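PDB 3IPJ: PTS system, IIabc component from Clostridium difficile, which is the EIIB domain of a sugar phosphotransferase system protein, and probably relays a phosphoryl group to incoming sugar, possibly trehalose. Local coordinates for residues 12-17 with 77-82; 19-24 with 40-45; 30-35 with 73-78; 45-50 with 63-68. All coordinates share one frame; numbering follows the deposited sequence.

Contact 1 (12-17 with 77-82); sequences ELIKII and AEVEKM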
loop_
_atom_site.group_PDB
_atom_site.type_symbol
_atom_site.label_atom_id
_atom_site.label_comp_id
_atom_site.label_asym_id
_atom_site.label_seq_id
_atom_site.Cartn_x
_atom_site.Cartn_y
_atom_site.Cartn_z
ATOM N N GLU A 12 -3.614 -0.954 -8.731
ATOM C CA GLU A 12 -2.396 -1.294 -9.477
ATOM C C GLU A 12 -1.388 -1.844 -8.496
ATOM O O GLU A 12 -0.724 -2.854 -8.786
ATOM C CB GLU A 12 -1.828 -0.118 -10.231
ATOM C CG GLU A 12 -2.704 0.144 -11.469
ATOM C CD GLU A 12 -2.350 1.392 -12.354
ATOM O OE1 GLU A 12 -1.140 1.741 -12.446
ATOM O OE2 GLU A 12 -3.305 1.990 -13.021
ATOM N N LEU A 13 -1.253 -1.186 -7.334
ATOM C CA LEU A 13 -0.300 -1.645 -6.321
ATOM C C LEU A 13 -0.626 -3.077 -5.870
ATOM O O LEU A 13 0.287 -3.941 -5.876
ATOM C CB LEU A 13 -0.233 -0.646 -5.142
ATOM C CG LEU A 13 0.466 0.650 -5.536
ATOM C CD1 LEU A 13 0.460 1.666 -4.334
ATOM C CD2 LEU A 13 1.855 0.437 -6.136
ATOM N N ILE A 14 -1.891 -3.341 -5.507
ATOM C CA ILE A 14 -2.299 -4.699 -5.046
ATOM C C ILE A 14 -1.986 -5.713 -6.170
ATOM O O ILE A 14 -1.463 -6.821 -5.890
ATOM C CB ILE A 14 -3.826 -4.840 -4.679
ATOM C CG1 ILE A 14 -4.346 -3.787 -3.689
ATOM C CG2 ILE A 14 -4.109 -6.196 -4.099
ATOM C CD1 ILE A 14 -3.438 -3.471 -2.642
ATOM N N LYS A 15 -2.316 -5.353 -7.423
ATOM C CA LYS A 15 -2.087 -6.233 -8.507
ATOM C C LYS A 15 -0.591 -6.587 -8.733
ATOM O O LYS A 15 -0.245 -7.731 -9.039
ATOM C CB LYS A 15 -2.617 -5.650 -9.771
ATOM C CG LYS A 15 -2.517 -6.642 -10.929
ATOM C CD LYS A 15 -3.052 -5.998 -12.239
ATOM C CE LYS A 15 -2.372 -4.616 -12.459
ATOM N NZ LYS A 15 -3.177 -3.498 -13.094
ATOM N N ILE A 16 0.295 -5.614 -8.581
ATOM C CA ILE A 16 1.683 -5.916 -8.762
ATOM C C ILE A 16 2.304 -6.714 -7.581
ATOM O O ILE A 16 3.151 -7.588 -7.786
ATOM C CB ILE A 16 2.425 -4.606 -8.983
ATOM C CG1 ILE A 16 1.874 -3.900 -10.229
ATOM C CG2 ILE A 16 3.902 -4.841 -9.169
ATOM C CD1 ILE A 16 2.242 -2.397 -10.230
ATOM N N ILE A 17 1.906 -6.406 -6.359
ATOM C CA ILE A 17 2.442 -7.103 -5.161
ATOM C C ILE A 17 1.841 -8.513 -5.146
ATOM O O ILE A 17 2.526 -9.491 -4.895
ATOM C CB ILE A 17 2.071 -6.307 -3.899
ATOM C CG1 ILE A 17 2.759 -4.927 -3.926
ATOM C CG2 ILE A 17 2.300 -7.101 -2.584
ATOM C CD1 ILE A 17 2.181 -3.912 -2.902
ATOM N N ALA A 77 -6.985 4.823 2.320
ATOM C CA ALA A 77 -8.439 4.786 2.465
ATOM C C ALA A 77 -9.151 3.898 1.374
ATOM O O ALA A 77 -10.214 3.259 1.613
ATOM C CB ALA A 77 -8.992 6.233 2.476
ATOM N N GLU A 78 -8.557 3.835 0.180
ATOM C CA GLU A 78 -9.040 2.932 -0.840
ATOM C C GLU A 78 -8.708 1.490 -0.437
ATOM O O GLU A 78 -9.577 0.653 -0.422
ATOM C CB GLU A 78 -8.418 3.306 -2.176
ATOM C CG GLU A 78 -8.836 4.697 -2.574
ATOM C CD GLU A 78 -10.362 4.875 -2.628
ATOM O OE1 GLU A 78 -11.109 3.868 -2.804
ATOM O OE2 GLU A 78 -10.820 6.059 -2.560
ATOM N N VAL A 79 -7.451 1.211 -0.088
ATOM C CA VAL A 79 -7.077 -0.163 0.304
ATOM C C VAL A 79 -7.923 -0.678 1.481
ATOM O O VAL A 79 -8.296 -1.876 1.530
ATOM C CB VAL A 79 -5.604 -0.230 0.753
ATOM C CG1 VAL A 79 -5.342 -1.570 1.461
ATOM C CG2 VAL A 79 -4.606 0.120 -0.449
ATOM N N GLU A 80 -8.241 0.231 2.419
ATOM C CA GLU A 80 -9.094 -0.075 3.584
ATOM C C GLU A 80 -10.464 -0.729 3.249
ATOM O O GLU A 80 -11.052 -1.377 4.118
ATOM C CB GLU A 80 -9.369 1.184 4.418
ATOM C CG GLU A 80 -8.355 1.529 5.527
ATOM C CD GLU A 80 -8.613 2.876 6.303
ATOM O OE1 GLU A 80 -8.893 3.955 5.684
ATOM O OE2 GLU A 80 -8.467 2.827 7.566
ATOM N N LYS A 81 -11.007 -0.540 2.042
ATOM C CA LYS A 81 -12.302 -1.144 1.711
ATOM C C LYS A 81 -12.097 -2.505 1.028
ATOM O O LYS A 81 -13.007 -3.327 0.938
ATOM C CB LYS A 81 -13.142 -0.220 0.813
ATOM C CG LYS A 81 -13.173 1.248 1.209
ATOM C CD LYS A 81 -13.560 2.106 -0.023
ATOM C CE LYS A 81 -13.564 3.635 0.226
ATOM N NZ LYS A 81 -13.924 4.411 -1.059
ATOM N N MET A 82 -10.876 -2.728 0.556
ATOM C CA MET A 82 -10.560 -3.891 -0.238
ATOM C C MET A 82 -10.578 -5.166 0.630
ATOM O O MET A 82 -10.586 -6.276 0.114
ATOM C CB MET A 82 -9.199 -3.683 -0.936
ATOM C CG MET A 82 -9.190 -2.665 -2.101
ATOM S SD MET A 82 -7.559 -2.489 -2.881
ATOM C CE MET A 82 -7.995 -1.177 -3.969
#

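Contact 2 (19-24 with 40-45); sequences EDNIIS and EIINDK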
loop_
_atom_site.group_PDB
_atom_site.type_symbol
_atom_site.label_atom_id
_atom_site.label_comp_id
_atom_site.label_asym_id
_atom_site.label_seq_id
_atom_site.Cartn_x
_atom_site.Cartn_y
_atom_site.Cartn_z
ATOM N N GLU A 19 -2.356 -10.091 -4.455
ATOM C CA GLU A 19 -3.255 -9.975 -3.308
ATOM C C GLU A 19 -2.913 -10.935 -2.131
ATOM O O GLU A 19 -2.942 -10.563 -0.941
ATOM C CB GLU A 19 -4.698 -10.177 -3.735
ATOM C CG GLU A 19 -5.627 -10.094 -2.549
ATOM C CD GLU A 19 -6.996 -10.803 -2.739
ATOM O OE1 GLU A 19 -7.542 -10.854 -3.911
ATOM O OE2 GLU A 19 -7.518 -11.285 -1.658
ATOM N N ASP A 20 -2.610 -12.187 -2.470
ATOM C CA ASP A 20 -2.386 -13.191 -1.435
ATOM C C ASP A 20 -0.901 -13.201 -1.015
ATOM O O ASP A 20 -0.484 -14.023 -0.185
ATOM C CB ASP A 20 -2.997 -14.575 -1.807
ATOM C CG ASP A 20 -2.154 -15.389 -2.797
ATOM O OD1 ASP A 20 -1.170 -14.821 -3.391
ATOM O OD2 ASP A 20 -2.473 -16.623 -2.984
ATOM N N ASN A 21 -0.140 -12.227 -1.548
ATOM C CA ASN A 21 1.233 -11.995 -1.086
ATOM C C ASN A 21 1.281 -10.959 0.076
ATOM O O ASN A 21 2.372 -10.621 0.565
ATOM C CB ASN A 21 2.113 -11.515 -2.278
ATOM C CG ASN A 21 3.681 -11.574 -2.011
ATOM O OD1 ASN A 21 4.156 -12.330 -1.164
ATOM N ND2 ASN A 21 4.448 -10.798 -2.799
ATOM N N ILE A 22 0.120 -10.449 0.494
ATOM C CA ILE A 22 0.042 -9.355 1.477
ATOM C C ILE A 22 -0.288 -9.951 2.827
ATOM O O ILE A 22 -1.303 -10.667 2.939
ATOM C CB ILE A 22 -1.052 -8.305 1.057
ATOM C CG1 ILE A 22 -0.529 -7.513 -0.214
ATOM C CG2 ILE A 22 -1.525 -7.433 2.303
ATOM C CD1 ILE A 22 -1.531 -6.781 -1.058
ATOM N N ILE A 23 0.537 -9.705 3.846
ATOM C CA ILE A 23 0.190 -10.130 5.219
ATOM C C ILE A 23 -0.715 -9.062 5.867
ATOM O O ILE A 23 -1.813 -9.375 6.376
ATOM C CB ILE A 23 1.443 -10.334 6.067
ATOM C CG1 ILE A 23 2.321 -11.437 5.477
ATOM C CG2 ILE A 23 1.065 -10.635 7.564
ATOM C CD1 ILE A 23 3.612 -11.567 6.225
ATOM N N SER A 24 -0.256 -7.793 5.834
ATOM C CA SER A 24 -0.989 -6.677 6.418
ATOM C C SER A 24 -0.398 -5.386 5.859
ATOM O O SER A 24 0.648 -5.434 5.212
ATOM C CB SER A 24 -0.867 -6.723 7.961
ATOM O OG SER A 24 0.488 -6.685 8.375
ATOM N N GLU A 40 10.430 -11.375 -3.425
ATOM C CA GLU A 40 11.155 -11.775 -4.615
ATOM C C GLU A 40 10.259 -12.048 -5.813
ATOM O O GLU A 40 10.776 -12.363 -6.910
ATOM C CB GLU A 40 12.020 -13.031 -4.332
ATOM C CG GLU A 40 13.192 -12.695 -3.481
ATOM C CD GLU A 40 13.779 -13.927 -2.789
ATOM O OE1 GLU A 40 13.413 -15.090 -3.114
ATOM O OE2 GLU A 40 14.623 -13.711 -1.884
ATOM N N ILE A 41 8.937 -11.955 -5.646
ATOM C CA ILE A 41 8.043 -12.020 -6.786
ATOM C C ILE A 41 7.407 -10.645 -7.120
ATOM O O ILE A 41 6.530 -10.559 -8.015
ATOM C CB ILE A 41 6.944 -13.041 -6.513
ATOM C CG1 ILE A 41 6.265 -12.733 -5.157
ATOM C CG2 ILE A 41 7.548 -14.448 -6.590
ATOM C CD1 ILE A 41 5.043 -13.624 -4.830
ATOM N N ILE A 42 7.831 -9.580 -6.406
ATOM C CA ILE A 42 7.285 -8.237 -6.611
ATOM C C ILE A 42 8.240 -7.516 -7.602
ATOM O O ILE A 42 9.449 -7.363 -7.331
ATOM C CB ILE A 42 7.203 -7.422 -5.262
ATOM C CG1 ILE A 42 6.322 -8.114 -4.212
ATOM C CG2 ILE A 42 6.617 -5.997 -5.506
ATOM C CD1 ILE A 42 6.266 -7.309 -2.912
ATOM N N ASN A 43 7.677 -7.070 -8.740
ATOM C CA ASN A 43 8.428 -6.424 -9.776
ATOM C C ASN A 43 8.569 -4.926 -9.408
ATOM O O ASN A 43 7.639 -4.113 -9.650
ATOM C CB ASN A 43 7.661 -6.583 -11.104
ATOM C CG ASN A 43 8.407 -5.988 -12.292
ATOM O OD1 ASN A 43 9.379 -5.238 -12.120
ATOM N ND2 ASN A 43 7.962 -6.332 -13.506
ATOM N N ASP A 44 9.692 -4.560 -8.795
ATOM C CA ASP A 44 9.823 -3.206 -8.256
ATOM C C ASP A 44 9.637 -2.190 -9.362
ATOM O O ASP A 44 9.083 -1.117 -9.139
ATOM C CB ASP A 44 11.206 -2.956 -7.615
ATOM C CG ASP A 44 11.508 -3.843 -6.381
ATOM O OD1 ASP A 44 10.636 -4.640 -5.922
ATOM O OD2 ASP A 44 12.669 -3.722 -5.855
ATOM N N LYS A 45 10.167 -2.496 -10.545
ATOM C CA LYS A 45 10.151 -1.526 -11.658
ATOM C C LYS A 45 8.726 -1.179 -12.062
ATOM O O LYS A 45 8.463 -0.056 -12.486
ATOM C CB LYS A 45 10.908 -2.060 -12.882
ATOM C CG LYS A 45 12.379 -2.344 -12.591
ATOM C CD LYS A 45 13.116 -1.255 -11.712
ATOM C CE LYS A 45 13.473 -0.030 -12.581
ATOM N NZ LYS A 45 14.314 0.939 -11.831
#

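Contact 3 (30-35 with 73-78); sequences TRLRVM and NKVYAE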
loop_
_atom_site.group_PDB
_atom_site.type_symbol
_atom_site.label_atom_id
_atom_site.label_comp_id
_atom_site.label_asym_id
_atom_site.label_seq_id
_atom_site.Cartn_x
_atom_site.Cartn_y
_atom_site.Cartn_z
ATOM N N THR A 30 4.346 9.364 4.836
ATOM C CA THR A 30 4.691 9.485 3.405
ATOM C C THR A 30 4.692 8.133 2.719
ATOM O O THR A 30 4.720 8.092 1.485
ATOM C CB THR A 30 6.050 10.164 3.217
ATOM O OG1 THR A 30 7.030 9.408 3.953
ATOM C CG2 THR A 30 5.975 11.545 3.834
ATOM N N ARG A 31 4.694 7.025 3.487
ATOM C CA ARG A 31 4.802 5.711 2.850
ATOM C C ARG A 31 3.652 4.732 3.172
ATOM O O ARG A 31 3.170 4.634 4.295
ATOM C CB ARG A 31 6.171 5.043 3.169
ATOM C CG ARG A 31 7.337 5.954 3.075
ATOM C CD ARG A 31 8.587 5.195 3.464
ATOM N NE ARG A 31 9.772 6.035 3.194
ATOM C CZ ARG A 31 11.044 5.586 3.256
ATOM N NH1 ARG A 31 11.300 4.308 3.592
ATOM N NH2 ARG A 31 12.060 6.418 3.010
ATOM N N LEU A 32 3.225 4.006 2.163
ATOM C CA LEU A 32 2.361 2.826 2.299
ATOM C C LEU A 32 3.312 1.663 2.641
ATOM O O LEU A 32 4.246 1.380 1.904
ATOM C CB LEU A 32 1.625 2.651 0.947
ATOM C CG LEU A 32 0.439 1.716 0.992
ATOM C CD1 LEU A 32 -0.728 2.303 1.863
ATOM C CD2 LEU A 32 -0.018 1.407 -0.456
ATOM N N ARG A 33 3.076 1.001 3.765
ATOM C CA ARG A 33 3.981 -0.009 4.238
ATOM C C ARG A 33 3.278 -1.364 4.218
ATOM O O ARG A 33 2.344 -1.595 4.977
ATOM C CB ARG A 33 4.462 0.386 5.621
ATOM C CG ARG A 33 5.472 1.519 5.609
ATOM C CD ARG A 33 5.528 2.147 7.002
ATOM N NE ARG A 33 6.510 3.229 7.057
ATOM C CZ ARG A 33 7.794 3.053 7.366
ATOM N NH1 ARG A 33 8.223 1.810 7.675
ATOM N NH2 ARG A 33 8.651 4.103 7.380
ATOM N N VAL A 34 3.728 -2.248 3.336
ATOM C CA VAL A 34 3.052 -3.545 3.108
ATOM C C VAL A 34 3.938 -4.702 3.603
ATOM O O VAL A 34 5.038 -4.893 3.041
ATOM C CB VAL A 34 2.819 -3.781 1.605
ATOM C CG1 VAL A 34 1.905 -4.996 1.392
ATOM C CG2 VAL A 34 2.221 -2.530 1.018
ATOM N N MET A 35 3.491 -5.446 4.634
ATOM C CA MET A 35 4.221 -6.639 5.103
ATOM C C MET A 35 3.849 -7.707 4.065
ATOM O O MET A 35 2.645 -8.001 3.887
ATOM C CB MET A 35 3.764 -7.060 6.491
ATOM C CG MET A 35 4.053 -5.979 7.524
ATOM S SD MET A 35 5.827 -5.890 7.938
ATOM C CE MET A 35 5.753 -6.632 9.542
ATOM N N ASN A 73 -2.478 8.835 2.522
ATOM C CA ASN A 73 -3.741 8.585 3.274
ATOM C C ASN A 73 -4.909 8.256 2.391
ATOM O O ASN A 73 -5.737 7.444 2.787
ATOM C CB ASN A 73 -4.114 9.832 4.074
ATOM C CG ASN A 73 -3.011 10.262 5.021
ATOM O OD1 ASN A 73 -3.023 9.897 6.196
ATOM N ND2 ASN A 73 -2.051 11.014 4.522
ATOM N N LYS A 74 -4.969 8.928 1.202
ATOM C CA LYS A 74 -6.048 8.770 0.232
ATOM C C LYS A 74 -5.946 7.393 -0.417
ATOM O O LYS A 74 -6.962 6.742 -0.691
ATOM C CB LYS A 74 -5.979 9.876 -0.816
ATOM C CG LYS A 74 -6.145 11.251 -0.125
ATOM C CD LYS A 74 -5.862 12.496 -1.075
ATOM C CE LYS A 74 -5.776 13.852 -0.250
ATOM N NZ LYS A 74 -7.052 14.514 0.090
ATOM N N VAL A 75 -4.709 6.927 -0.625
ATOM C CA VAL A 75 -4.501 5.555 -1.163
ATOM C C VAL A 75 -4.806 4.541 -0.065
ATOM O O VAL A 75 -5.466 3.497 -0.306
ATOM C CB VAL A 75 -3.092 5.362 -1.731
ATOM C CG1 VAL A 75 -2.784 3.864 -2.067
ATOM C CG2 VAL A 75 -2.953 6.290 -2.956
ATOM N N TYR A 76 -4.397 4.868 1.154
ATOM C CA TYR A 76 -4.673 3.937 2.237
ATOM C C TYR A 76 -6.218 3.732 2.391
ATOM O O TYR A 76 -6.699 2.618 2.584
ATOM C CB TYR A 76 -3.981 4.451 3.498
ATOM C CG TYR A 76 -4.085 3.460 4.588
ATOM C CD1 TYR A 76 -3.362 2.271 4.542
ATOM C CD2 TYR A 76 -4.917 3.691 5.687
ATOM C CE1 TYR A 76 -3.465 1.304 5.581
ATOM C CE2 TYR A 76 -5.021 2.718 6.712
ATOM C CZ TYR A 76 -4.281 1.554 6.620
ATOM O OH TYR A 76 -4.377 0.635 7.568
ATOM N N ALA A 77 -6.985 4.823 2.320
ATOM C CA ALA A 77 -8.439 4.786 2.465
ATOM C C ALA A 77 -9.151 3.898 1.374
ATOM O O ALA A 77 -10.214 3.259 1.613
ATOM C CB ALA A 77 -8.992 6.233 2.476
ATOM N N GLU A 78 -8.557 3.835 0.180
ATOM C CA GLU A 78 -9.040 2.932 -0.840
ATOM C C GLU A 78 -8.708 1.490 -0.437
ATOM O O GLU A 78 -9.577 0.653 -0.422
ATOM C CB GLU A 78 -8.418 3.306 -2.176
ATOM C CG GLU A 78 -8.836 4.697 -2.574
ATOM C CD GLU A 78 -10.362 4.875 -2.628
ATOM O OE1 GLU A 78 -11.109 3.868 -2.804
ATOM O OE2 GLU A 78 -10.820 6.059 -2.560
#

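Contact 4 (45-50 with 63-68); sequences KKVEKV and YQIILG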
loop_
_atom_site.group_PDB
_atom_site.type_symbol
_atom_site.label_atom_id
_atom_site.label_comp_id
_atom_site.label_asym_id
_atom_site.label_seq_id
_atom_site.Cartn_x
_atom_site.Cartn_y
_atom_site.Cartn_z
ATOM N N LYS A 45 10.167 -2.496 -10.545
ATOM C CA LYS A 45 10.151 -1.526 -11.658
ATOM C C LYS A 45 8.726 -1.179 -12.062
ATOM O O LYS A 45 8.463 -0.056 -12.486
ATOM C CB LYS A 45 10.908 -2.060 -12.882
ATOM C CG LYS A 45 12.379 -2.344 -12.591
ATOM C CD LYS A 45 13.116 -1.255 -11.712
ATOM C CE LYS A 45 13.473 -0.030 -12.581
ATOM N NZ LYS A 45 14.314 0.939 -11.831
ATOM N N LYS A 46 7.826 -2.164 -11.964
ATOM C CA LYS A 46 6.434 -1.917 -12.284
ATOM C C LYS A 46 5.777 -1.118 -11.180
ATOM O O LYS A 46 4.907 -0.281 -11.454
ATOM C CB LYS A 46 5.634 -3.216 -12.456
ATOM C CG LYS A 46 5.394 -3.635 -13.845
ATOM C CD LYS A 46 5.128 -5.126 -13.808
ATOM C CE LYS A 46 4.779 -5.731 -15.189
ATOM N NZ LYS A 46 4.331 -7.189 -15.159
ATOM N N VAL A 47 6.152 -1.392 -9.928
ATOM C CA VAL A 47 5.646 -0.560 -8.865
ATOM C C VAL A 47 6.054 0.897 -9.020
ATOM O O VAL A 47 5.237 1.783 -8.853
ATOM C CB VAL A 47 6.055 -1.056 -7.464
ATOM C CG1 VAL A 47 5.435 -0.120 -6.434
ATOM C CG2 VAL A 47 5.549 -2.538 -7.251
ATOM N N GLU A 48 7.292 1.146 -9.387
ATOM C CA GLU A 48 7.818 2.481 -9.463
ATOM C C GLU A 48 7.110 3.298 -10.538
ATOM O O GLU A 48 7.071 4.520 -10.458
ATOM C CB GLU A 48 9.259 2.381 -9.898
ATOM C CG GLU A 48 10.197 1.933 -8.831
ATOM C CD GLU A 48 11.668 1.973 -9.316
ATOM O OE1 GLU A 48 11.881 1.828 -10.572
ATOM O OE2 GLU A 48 12.611 2.183 -8.462
ATOM N N LYS A 49 6.576 2.622 -11.556
ATOM C CA LYS A 49 5.861 3.259 -12.694
ATOM C C LYS A 49 4.418 3.661 -12.358
ATOM O O LYS A 49 3.800 4.384 -13.160
ATOM C CB LYS A 49 5.857 2.325 -13.910
ATOM C CG LYS A 49 7.245 2.251 -14.550
ATOM C CD LYS A 49 7.370 1.092 -15.490
ATOM C CE LYS A 49 8.658 1.255 -16.230
ATOM N NZ LYS A 49 8.432 1.863 -17.569
ATOM N N VAL A 50 3.871 3.190 -11.200
ATOM C CA VAL A 50 2.523 3.569 -10.799
ATOM C C VAL A 50 2.429 5.100 -10.477
ATOM O O VAL A 50 3.370 5.681 -9.902
ATOM C CB VAL A 50 2.087 2.689 -9.630
ATOM C CG1 VAL A 50 0.674 3.086 -9.151
ATOM C CG2 VAL A 50 2.166 1.176 -10.070
ATOM N N TYR A 63 7.581 -3.952 2.479
ATOM C CA TYR A 63 7.644 -3.356 1.140
ATOM C C TYR A 63 7.035 -1.914 1.196
ATOM O O TYR A 63 5.845 -1.760 1.405
ATOM C CB TYR A 63 6.856 -4.250 0.179
ATOM C CG TYR A 63 7.213 -3.998 -1.261
ATOM C CD1 TYR A 63 8.323 -4.605 -1.818
ATOM C CD2 TYR A 63 6.467 -3.109 -2.052
ATOM C CE1 TYR A 63 8.671 -4.388 -3.133
ATOM C CE2 TYR A 63 6.799 -2.847 -3.372
ATOM C CZ TYR A 63 7.899 -3.494 -3.914
ATOM O OH TYR A 63 8.247 -3.305 -5.222
ATOM N N GLN A 64 7.865 -0.865 1.025
ATOM C CA GLN A 64 7.455 0.484 1.329
ATOM C C GLN A 64 7.310 1.227 -0.016
ATOM O O GLN A 64 8.229 1.193 -0.853
ATOM C CB GLN A 64 8.463 1.132 2.245
ATOM C CG GLN A 64 8.698 0.255 3.459
ATOM C CD GLN A 64 9.673 0.891 4.461
ATOM O OE1 GLN A 64 10.031 2.064 4.330
ATOM N NE2 GLN A 64 10.112 0.110 5.469
ATOM N N ILE A 65 6.152 1.862 -0.223
ATOM C CA ILE A 65 5.915 2.591 -1.436
ATOM C C ILE A 65 5.787 4.026 -1.039
ATOM O O ILE A 65 4.880 4.375 -0.274
ATOM C CB ILE A 65 4.599 2.165 -2.039
ATOM C CG1 ILE A 65 4.687 0.648 -2.349
ATOM C CG2 ILE A 65 4.233 3.031 -3.231
ATOM C CD1 ILE A 65 3.932 -0.173 -1.384
ATOM N N ILE A 66 6.709 4.866 -1.521
ATOM C CA ILE A 66 6.694 6.275 -1.117
ATOM C C ILE A 66 5.660 7.009 -1.989
ATOM O O ILE A 66 5.804 7.061 -3.216
ATOM C CB ILE A 66 8.028 6.981 -1.289
ATOM C CG1 ILE A 66 9.195 6.121 -0.760
ATOM C CG2 ILE A 66 7.950 8.355 -0.605
ATOM C CD1 ILE A 66 10.615 6.714 -1.106
ATOM N N LEU A 67 4.615 7.547 -1.350
ATOM C CA LEU A 67 3.555 8.275 -2.058
ATOM C C LEU A 67 3.537 9.783 -1.704
ATOM O O LEU A 67 3.003 10.595 -2.482
ATOM C CB LEU A 67 2.192 7.617 -1.728
ATOM C CG LEU A 67 2.025 6.258 -2.396
ATOM C CD1 LEU A 67 0.911 5.556 -1.748
ATOM C CD2 LEU A 67 1.663 6.444 -3.878
ATOM N N GLY A 68 4.123 10.169 -0.576
ATOM C CA GLY A 68 4.130 11.573 -0.189
ATOM C C GLY A 68 2.969 11.838 0.764
ATOM O O GLY A 68 1.996 11.055 0.867
#

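Contact 1 (12-17 with 77-82)
Ile14 and Met82 join helix 5-17 to helix 71-79 and the turn that follows it, on the same face of the EIIB fold, a four-stranded antiparallel sheet with its helices packed against one side. Residues 12-17 end helix 5-17, while 77-82 run out of helix 71-79 into a type I turn from Val79 to Met82. The tight part of the contact is small. Ile14 CG1 lies 3.6 Å from Met82 SD, and the two side chains slide past one another in opposite directions. Met82 is extended beyond CG (chi2 -179°), which carries its sulfur out to the flank of the isoleucine instead of curling it back over its own backbone. Met82 also rests on Asn7, Ala10 and Asn11 of helix 5-17. Packing is slacker towards the sheet, where Ile14 CD1 stands 4.4 Å from Val79 CG2. Both residues go on to meet strand 22-27 beneath, Ile14 through Ile22 and Val79 through Ile25.

The outward side of 77-82 is polar and belongs to the surface. There Lys81 NZ reaches back to Glu78 OE1 at 3.4 Å, a weak hydrogen-bonded salt bridge within the segment, and the same carboxylate oxygen has a second weak partner in Asn7. The contact thus shows how a few apolar atoms can join a helix to a neighbouring helix and turn while the charged groups lie on the outer side. The turn that presents Met82 is closed by its own backbone, Met82 N to Val79 O at 2.9 Å.

Contact 2 (19-24 with 40-45)
The carboxamide of Asn21 is the flat group here, and Ile41 covers one of its faces. The methyl CD1 of Ile41 sits above the amide plane, 3.5 Å from Asn21 ND2 and 3.7 Å from Asn21 CG. Ile42 arrives elsewhere: its CG1 lies beyond the nitrogen end, 3.6 Å from Asn21 ND2 and much nearer the plane. The polar atoms look for partners outside the pair of segments. OD1 accepts from the backbone N of Asp38, and ND2 donates to the carbonyl of Ile17, so both ends of the amide are bonded and its rotation is fixed. Asn21 extends towards Ile41 because its CG is anti to the backbone N (chi1 -165°). Ile41 meets it with CG1 in the crowded position between backbone N and carbonyl carbon (chi1 52°). Ile41 otherwise lies on the surface, whereas Asn21 and Ile42 are buried. Glu40, a zinc ligand in a crystal of this protein, begins its side chain away from the contact. Further on, Asn43 is the N-cap of helix 44-48, its OD1 accepting a weak bond from Lys45 N at 3.3 Å. The contact therefore ties the 3-10 turn between helix 5-17 and strand 22-27 to the connection from strand 31-36 into helix 44-48, with Ile42 resting on Ile17 of the first helix and Val36 of the strand.

Contact 3 (30-35 with 73-78)
The helical turn that sets Val75 and Tyr76 against Leu32 is held by a 2.9 Å hydrogen bond from Ala77 N to Asn73 O. Across the contact itself everything is apolar, and the branches of Leu32 divide the work. Its CD1 comes to the edge of the Tyr76 ring, close to the ring plane, 3.8 Å from Tyr76 CD1. Its CD2 goes to the valine, 4.0 Å from Val75 CG1, and these two side chains cross at about a right angle. With CG anti to the backbone N (chi1 -165°), Leu32 projects from the sheet so that both methyls face the helix. This is sheet-to-helix packing in the core of the EIIB fold: strand 31-36, second in the order across the antiparallel sheet, lies under helix 71-79, and Leu13 of helix 5-17 also reaches Leu32. Tyr76 also meets the ring of His27, the planes at about 50°, and touches Thr86 and Ser88. Cys28, predicted to form the phosphocysteine intermediate, has its side chain about 8 Å from that of Leu32; Arg33 of strand 31-36 touches Cys28.

Contact 4 (45-50 with 63-68)
Helix 44-48 lies over strand 62-66, and the backbones come nearest at Val47 and Ile65, whose CA atoms are 8.1 Å apart. Within the helical segment Lys49 N makes weak bonds to Lys45 O and Lys46 O, and Val50 N bonds to Val47 O at 3.1 Å. Val47 points at the strand, and Tyr63 and Ile65, two residues apart, point back at it; these three residues carry the contact.

Val47 serves both partners through its two methyls. CG1 is anti to the backbone N (chi1 -179°) and lies 4.2 Å from Ile65 CG1. CG2 is thereby turned to the tyrosine, 3.5 Å from Tyr63 OH and 4.1 Å from Tyr63 CE2. Around them, Val47 also packs on Leu13 and Ile16 of helix 5-17, and Ile65 on Val34 of the neighbouring strand. On the outer side of the helix, Lys45 NZ and Glu48 OE1 form a salt bridge of 2.9 Å. The lysine meets the syn side of the carboxylate, 19° out of its plane.

The strand faces the helix with apolar groups apart from one buried hydroxyl. The phenol end of Tyr63 packs on Val47 CG2 through both OH and CE2, while the same oxygen is hydrogen-bonded with Asp44 OD1 in the same helix. The polar atom is thus satisfied although its setting in the contact is apolar.

How the contacts relate
Followed from the N terminus, the chain opens contact 1 at residues 12-17 and closes it only at 77-82, so that loop encloses contacts 2 and 4. Contact 2 opens at 19-24 and closes at 40-45. Contact 3 opens inside it, at 30-35, and closes at 73-78, so the two cross; its closing segment shares Ala77 and Glu78 with that of contact 1. Contact 4 begins at Lys45, where contact 2 ends, and closes at 63-68, in series with contact 2 and nested within contact 3. Contact 1 joins helix 5-17 to helix 71-79 and the turn after it, contacts 3 and 4 each set a different helix on neighbouring strands of one sheet, and contact 2 fastens the connections at its margin.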